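Local coordinates for heat shock protein, putative (PDB 1Y6Z) that forms the middle domain of a putative Hsp90-family chaperone, which as a whole probably binds and hydrolyses ATP to help proteins fold, at residues 179-184 with 229-234. Numbering follows the deposited sequence.
Sequences YSINSG and YDVLFS
F233 lays one face of its ring against the 179-184 backbone, with S180 CA 4.0 Å above the ring plane, over its centre. The I181 side chain runs at about a right angle to that of F233 and brings CG1 to 3.8 Å from F233 CZ, while its CD1 runs on to V231 CB. Nearer the ring's root, Y179 CB touches F233 CD1; I207 of strand 204-208 and A215 pack on F233 as well. Further out, two backbone bonds flank S180: F233 N gives to Y179 O (2.7 Å) and I181 N to V231 O (3.1 Å). Past this one bridge a water carries the link on, accepting from Y179 N and donating to F233 O.

The polar edge belongs to D230. Its CG lies anti to the backbone N (chi1 -162°), which carries the carboxylate across to the turn at 181-183. There OD2 accepts from the S180 hydroxyl on its syn lone pair, OG to OD2 2.6 Å. N182 N and V231 N reach OD1 from opposite faces of the carboxylate, N182 N at 3.0 Å, a grip that should hold its rotation. The N182 amide stacks nearly parallel (9°) on that carboxylate. S180 N in turn donates to S183 OG, tying the turn together.

With S180 and L232 as its single beta bridge, the loop between strands 177-178 and 188-189 runs antiparallel along outermost strand 231-234 of the parallel three-stranded sheet, in an Hsp90 middle domain.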
loop_
_atom_site.group_PDB
_atom_site.type_symbol
_atom_site.label_atom_id
_atom_site.label_comp_id
_atom_site.label_asym_id
_atom_site.label_seq_id
_atom_site.Cartn_x
_atom_site.Cartn_y
_atom_site.Cartn_z
ATOM N N TYR B 179 12.529 9.658 -18.515
ATOM C CA TYR B 179 13.232 10.908 -18.746
ATOM C C TYR B 179 12.169 11.909 -19.151
ATOM O O TYR B 179 11.168 11.524 -19.729
ATOM C CB TYR B 179 14.264 10.719 -19.870
ATOM C CG TYR B 179 15.534 10.050 -19.389
ATOM C CD1 TYR B 179 15.898 8.769 -19.822
ATOM C CD2 TYR B 179 16.317 10.664 -18.429
ATOM C CE1 TYR B 179 17.080 8.154 -19.338
ATOM C CE2 TYR B 179 17.483 10.074 -17.945
ATOM C CZ TYR B 179 17.863 8.827 -18.398
ATOM O OH TYR B 179 19.029 8.266 -17.873
ATOM N N SER B 180 12.409 13.191 -18.872
ATOM C CA SER B 180 11.499 14.229 -19.328
ATOM C C SER B 180 12.332 15.406 -19.824
ATOM O O SER B 180 13.568 15.340 -19.771
ATOM C CB SER B 180 10.594 14.675 -18.199
ATOM O OG SER B 180 11.338 15.392 -17.240
ATOM N N ILE B 181 11.665 16.480 -20.267
ATOM C CA ILE B 181 12.377 17.739 -20.599
ATOM C C ILE B 181 13.099 18.313 -19.372
ATOM O O ILE B 181 14.262 18.698 -19.462
ATOM C CB ILE B 181 11.424 18.816 -21.205
ATOM C CG1 ILE B 181 10.649 18.254 -22.432
ATOM C CG2 ILE B 181 12.211 20.118 -21.506
ATOM C CD1 ILE B 181 9.502 19.189 -23.031
ATOM N N ASN B 182 12.417 18.386 -18.228
ATOM C CA ASN B 182 13.021 19.023 -17.075
ATOM C C ASN B 182 13.902 18.153 -16.198
ATOM O O ASN B 182 14.599 18.684 -15.336
ATOM C CB ASN B 182 11.980 19.743 -16.234
ATOM C CG ASN B 182 11.179 20.734 -17.038
ATOM O OD1 ASN B 182 10.080 21.126 -16.626
ATOM N ND2 ASN B 182 11.689 21.108 -18.220
ATOM N N SER B 183 13.889 16.828 -16.428
ATOM C CA SER B 183 14.511 15.865 -15.496
ATOM C C SER B 183 16.051 15.809 -15.509
ATOM O O SER B 183 16.681 15.491 -14.483
ATOM C CB SER B 183 13.939 14.462 -15.723
ATOM O OG SER B 183 14.596 13.818 -16.800
ATOM N N GLY B 184 16.662 16.073 -16.654
ATOM C CA GLY B 184 18.130 16.082 -16.723
ATOM C C GLY B 184 18.678 14.735 -17.121
ATOM O O GLY B 184 18.034 14.021 -17.885
ATOM N N TYR B 229 5.376 23.495 -19.681
ATOM C CA TYR B 229 4.922 22.220 -19.091
ATOM C C TYR B 229 6.047 21.190 -19.264
ATOM O O TYR B 229 6.773 21.222 -20.279
ATOM C CB TYR B 229 3.627 21.742 -19.742
ATOM C CG TYR B 229 2.378 22.539 -19.402
ATOM C CD1 TYR B 229 2.407 23.583 -18.464
ATOM C CD2 TYR B 229 1.165 22.250 -20.041
ATOM C CE1 TYR B 229 1.256 24.317 -18.158
ATOM C CE2 TYR B 229 -0.019 22.973 -19.732
ATOM C CZ TYR B 229 0.046 24.001 -18.798
ATOM O OH TYR B 229 -1.092 24.718 -18.487
ATOM N N ASP B 230 6.229 20.290 -18.286
ATOM C CA ASP B 230 7.118 19.156 -18.540
ATOM C C ASP B 230 6.404 18.124 -19.394
ATOM O O ASP B 230 5.172 18.035 -19.388
ATOM C CB ASP B 230 7.677 18.540 -17.234
ATOM C CG ASP B 230 8.935 17.669 -17.477
ATOM O OD1 ASP B 230 9.518 17.733 -18.572
ATOM O OD2 ASP B 230 9.359 16.940 -16.543
ATOM N N VAL B 231 7.199 17.338 -20.122
ATOM C CA VAL B 231 6.721 16.254 -20.944
ATOM C C VAL B 231 7.670 15.074 -20.760
ATOM O O VAL B 231 8.883 15.196 -20.904
ATOM C CB VAL B 231 6.718 16.619 -22.446
ATOM C CG1 VAL B 231 6.306 15.431 -23.316
ATOM C CG2 VAL B 231 5.748 17.743 -22.695
ATOM N N LEU B 232 7.093 13.912 -20.479
ATOM C CA LEU B 232 7.897 12.685 -20.359
ATOM C C LEU B 232 8.246 12.132 -21.723
ATOM O O LEU B 232 7.483 12.302 -22.674
ATOM C CB LEU B 232 7.091 11.599 -19.651
ATOM C CG LEU B 232 6.420 12.063 -18.368
ATOM C CD1 LEU B 232 5.309 11.015 -18.021
ATOM C CD2 LEU B 232 7.524 12.240 -17.338
ATOM N N PHE B 233 9.358 11.411 -21.795
ATOM C CA PHE B 233 9.750 10.757 -23.043
ATOM C C PHE B 233 9.449 9.248 -23.067
ATOM O O PHE B 233 9.843 8.512 -22.156
ATOM C CB PHE B 233 11.248 10.972 -23.278
ATOM C CG PHE B 233 11.677 12.432 -23.347
ATOM C CD1 PHE B 233 12.950 12.803 -22.928
ATOM C CD2 PHE B 233 10.815 13.423 -23.829
ATOM C CE1 PHE B 233 13.364 14.152 -22.994
ATOM C CE2 PHE B 233 11.214 14.781 -23.887
ATOM C CZ PHE B 233 12.465 15.138 -23.474
ATOM N N SER B 234 8.738 8.816 -24.107
ATOM C CA SER B 234 8.607 7.408 -24.474
ATOM C C SER B 234 9.706 7.052 -25.511
ATOM O O SER B 234 9.840 7.674 -26.571
ATOM C CB SER B 234 7.190 7.114 -24.971
ATOM O OG SER B 234 7.087 5.840 -25.589
HETATM O O HOH W 1 12.185 8.026 -20.828
#